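Local atomic coordinates of endoribonuclease PemK (Escherichia coli, PDB entry 1M1F), a protein that acts as the toxin of a plasmid-maintenance toxin-antitoxin system, probably as an RNA-cutting endoribonuclease, killing daughter cells that lose the plasmid. Residues 51-59 against 69-77. Numbering follows the deposited sequence.
Sequences FARTAGFAV and TGVVRCDQP
Val59 and Val72 form an antiparallel hydrogen-bonded pair, Val72 N reaching Val59 O at 2.8 Å and Val59 N reaching Val72 O at 3.0 Å. A third hydrogen bond, Cys74 N to Phe57 O (3.0 Å), carries the ladder past the non-hydrogen-bonded pair Ala58–Arg73, where Ala58 CA also points its hydrogen at Val72 O. This antiparallel hairpin forms one margin of the chain's SH3-like PemK/MazF sheet, with 58-60 the outermost strand. A type II' turn, Ala55 to Ala58, leads into it, and Gly56 suits the positive phi there.

Beta-branched valines suit these buried, extended positions. Val59 and Val72 share one face, where Val59 CG2 rests on Cys74 SG at 3.8 Å and helix 95-106 packs through Glu100 and Arg104. Ala58, Val71 and Arg73 share the other; Ala58 CB, a lone methyl, fits between Val71 CG2 and the Arg73 chain. Ala52 CB meets Val71 CG1 (4.1 Å), while a water links Ala52 N to Gly70 O.

The root of the Phe57 ring meets the Asp75 methylene obliquely, CG 3.6 Å from Asp75 CB, with ring and carboxylate planes 6° apart. Arg73 holds that carboxylate side-on in a salt bridge, NE to Asp75 OD1 and NH2 to OD2, each oxygen using its syn lone pair. Phe33 of the second subunit meets the Phe57 ring nearly at right angles.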
loop_
_atom_site.group_PDB
_atom_site.type_symbol
_atom_site.label_atom_id
_atom_site.label_comp_id
_atom_site.label_asym_id
_atom_site.label_seq_id
_atom_site.Cartn_x
_atom_site.Cartn_y
_atom_site.Cartn_z
ATOM N N PHE A 51 -10.377 -12.346 19.479
ATOM C CA PHE A 51 -10.119 -11.377 20.534
ATOM C C PHE A 51 -8.639 -11.215 20.813
ATOM O O PHE A 51 -8.150 -11.568 21.888
ATOM N N ALA A 52 -7.920 -10.638 19.863
ATOM C CA ALA A 52 -6.471 -10.603 19.962
ATOM C C ALA A 52 -5.901 -9.316 20.526
ATOM O O ALA A 52 -6.571 -8.287 20.625
ATOM C CB ALA A 52 -5.853 -10.907 18.603
ATOM N N ARG A 53 -4.644 -9.412 20.924
ATOM C CA ARG A 53 -3.906 -8.285 21.441
ATOM C C ARG A 53 -3.025 -7.762 20.328
ATOM O O ARG A 53 -2.584 -8.522 19.468
ATOM C CB ARG A 53 -3.018 -8.730 22.596
ATOM C CG ARG A 53 -3.771 -9.420 23.711
ATOM C CD ARG A 53 -4.508 -8.458 24.606
ATOM N NE ARG A 53 -3.614 -7.420 25.112
ATOM C CZ ARG A 53 -2.993 -7.458 26.291
ATOM N NH1 ARG A 53 -3.173 -8.479 27.124
ATOM N NH2 ARG A 53 -2.194 -6.460 26.643
ATOM N N THR A 54 -2.758 -6.465 20.355
ATOM C CA THR A 54 -1.870 -5.859 19.388
ATOM C C THR A 54 -0.505 -6.526 19.461
ATOM O O THR A 54 0.032 -6.747 20.548
ATOM C CB THR A 54 -1.749 -4.372 19.684
ATOM O OG1 THR A 54 -3.008 -3.745 19.415
ATOM C CG2 THR A 54 -0.760 -3.704 18.743
ATOM N N ALA A 55 0.054 -6.861 18.310
ATOM C CA ALA A 55 1.345 -7.520 18.265
ATOM C C ALA A 55 1.943 -7.285 16.888
ATOM O O ALA A 55 1.331 -7.612 15.872
ATOM C CB ALA A 55 1.181 -8.995 18.536
ATOM N N GLY A 56 3.127 -6.698 16.845
ATOM C CA GLY A 56 3.781 -6.421 15.581
ATOM C C GLY A 56 2.918 -5.519 14.722
ATOM O O GLY A 56 2.419 -4.510 15.197
ATOM N N PHE A 57 2.721 -5.885 13.459
ATOM C CA PHE A 57 1.922 -5.062 12.534
ATOM C C PHE A 57 0.415 -5.178 12.729
ATOM O O PHE A 57 -0.347 -4.455 12.090
ATOM C CB PHE A 57 2.285 -5.387 11.084
ATOM C CG PHE A 57 3.654 -4.903 10.686
ATOM C CD1 PHE A 57 3.920 -3.556 10.536
ATOM C CD2 PHE A 57 4.674 -5.801 10.460
ATOM C CE1 PHE A 57 5.170 -3.121 10.167
ATOM C CE2 PHE A 57 5.928 -5.364 10.096
ATOM C CZ PHE A 57 6.171 -4.030 9.951
ATOM N N ALA A 58 -0.025 -6.068 13.608
ATOM C CA ALA A 58 -1.447 -6.272 13.848
ATOM C C ALA A 58 -1.934 -5.431 15.025
ATOM O O ALA A 58 -1.513 -5.637 16.161
ATOM C CB ALA A 58 -1.720 -7.737 14.090
ATOM N N VAL A 59 -2.809 -4.472 14.753
ATOM C CA VAL A 59 -3.342 -3.584 15.774
ATOM C C VAL A 59 -4.767 -3.969 16.099
ATOM O O VAL A 59 -5.632 -3.975 15.232
ATOM C CB VAL A 59 -3.294 -2.125 15.292
ATOM C CG1 VAL A 59 -3.986 -1.218 16.288
ATOM C CG2 VAL A 59 -1.853 -1.694 15.069
ATOM N N THR A 69 -14.829 -5.870 14.335
ATOM C CA THR A 69 -13.957 -6.647 15.204
ATOM C C THR A 69 -12.694 -7.080 14.477
ATOM O O THR A 69 -12.607 -7.005 13.244
ATOM C CB THR A 69 -14.680 -7.911 15.722
ATOM O OG1 THR A 69 -15.157 -8.684 14.615
ATOM C CG2 THR A 69 -15.934 -7.539 16.517
ATOM N N GLY A 70 -11.711 -7.543 15.241
ATOM C CA GLY A 70 -10.504 -8.091 14.661
ATOM C C GLY A 70 -9.286 -7.227 14.846
ATOM O O GLY A 70 -9.155 -6.508 15.840
ATOM N N VAL A 71 -8.375 -7.333 13.887
ATOM C CA VAL A 71 -7.125 -6.592 13.935
ATOM C C VAL A 71 -6.873 -5.937 12.595
ATOM O O VAL A 71 -7.271 -6.456 11.539
ATOM C CB VAL A 71 -5.917 -7.508 14.283
ATOM C CG1 VAL A 71 -6.090 -8.129 15.664
ATOM C CG2 VAL A 71 -5.715 -8.600 13.244
ATOM N N VAL A 72 -6.206 -4.796 12.644
ATOM C CA VAL A 72 -5.803 -4.097 11.441
ATOM C C VAL A 72 -4.431 -4.614 11.027
ATOM O O VAL A 72 -3.487 -4.585 11.818
ATOM C CB VAL A 72 -5.702 -2.579 11.684
ATOM C CG1 VAL A 72 -5.318 -1.856 10.389
ATOM C CG2 VAL A 72 -6.995 -2.030 12.269
ATOM N N ARG A 73 -4.322 -5.083 9.787
ATOM C CA ARG A 73 -3.067 -5.627 9.278
ATOM C C ARG A 73 -2.276 -4.514 8.605
ATOM O O ARG A 73 -2.396 -4.281 7.392
ATOM C CB ARG A 73 -3.348 -6.789 8.328
ATOM C CG ARG A 73 -3.900 -8.017 9.043
ATOM C CD ARG A 73 -2.880 -8.720 9.931
ATOM N NE ARG A 73 -1.602 -8.933 9.241
ATOM C CZ ARG A 73 -1.154 -10.112 8.812
ATOM N NH1 ARG A 73 -1.861 -11.218 9.010
ATOM N NH2 ARG A 73 0.021 -10.191 8.192
ATOM N N CYS A 74 -1.464 -3.829 9.402
ATOM C CA CYS A 74 -0.752 -2.645 8.943
ATOM C C CYS A 74 0.358 -2.964 7.963
ATOM O O CYS A 74 0.882 -2.070 7.303
ATOM C CB CYS A 74 -0.186 -1.865 10.130
ATOM S SG CYS A 74 -1.409 -1.329 11.340
ATOM N N ASP A 75 0.715 -4.239 7.880
ATOM C CA ASP A 75 1.731 -4.696 6.940
ATOM C C ASP A 75 1.205 -4.901 5.519
ATOM O O ASP A 75 1.995 -5.229 4.639
ATOM C CB ASP A 75 2.419 -5.976 7.430
ATOM C CG ASP A 75 1.455 -7.072 7.844
ATOM O OD1 ASP A 75 0.265 -6.813 8.116
ATOM O OD2 ASP A 75 1.838 -8.259 7.964
ATOM N N GLN A 76 -0.090 -4.694 5.269
ATOM C CA GLN A 76 -0.619 -4.943 3.927
ATOM C C GLN A 76 -1.365 -3.757 3.326
ATOM O O GLN A 76 -2.519 -3.884 2.903
ATOM C CB GLN A 76 -1.523 -6.192 3.903
ATOM C CG GLN A 76 -0.787 -7.508 4.225
ATOM C CD GLN A 76 -1.448 -8.804 3.654
ATOM O OE1 GLN A 76 -1.547 -9.802 4.378
ATOM N NE2 GLN A 76 -1.819 -8.808 2.360
ATOM N N PRO A 77 -0.725 -2.599 3.223
ATOM C CA PRO A 77 -1.401 -1.463 2.596
ATOM C C PRO A 77 -1.663 -1.714 1.109
ATOM O O PRO A 77 -0.865 -2.373 0.428
ATOM C CB PRO A 77 -0.403 -0.329 2.782
ATOM C CG PRO A 77 0.922 -1.021 2.847
ATOM C CD PRO A 77 0.654 -2.256 3.644
HETATM O O HOH W 1 -8.966 -8.093 18.346
#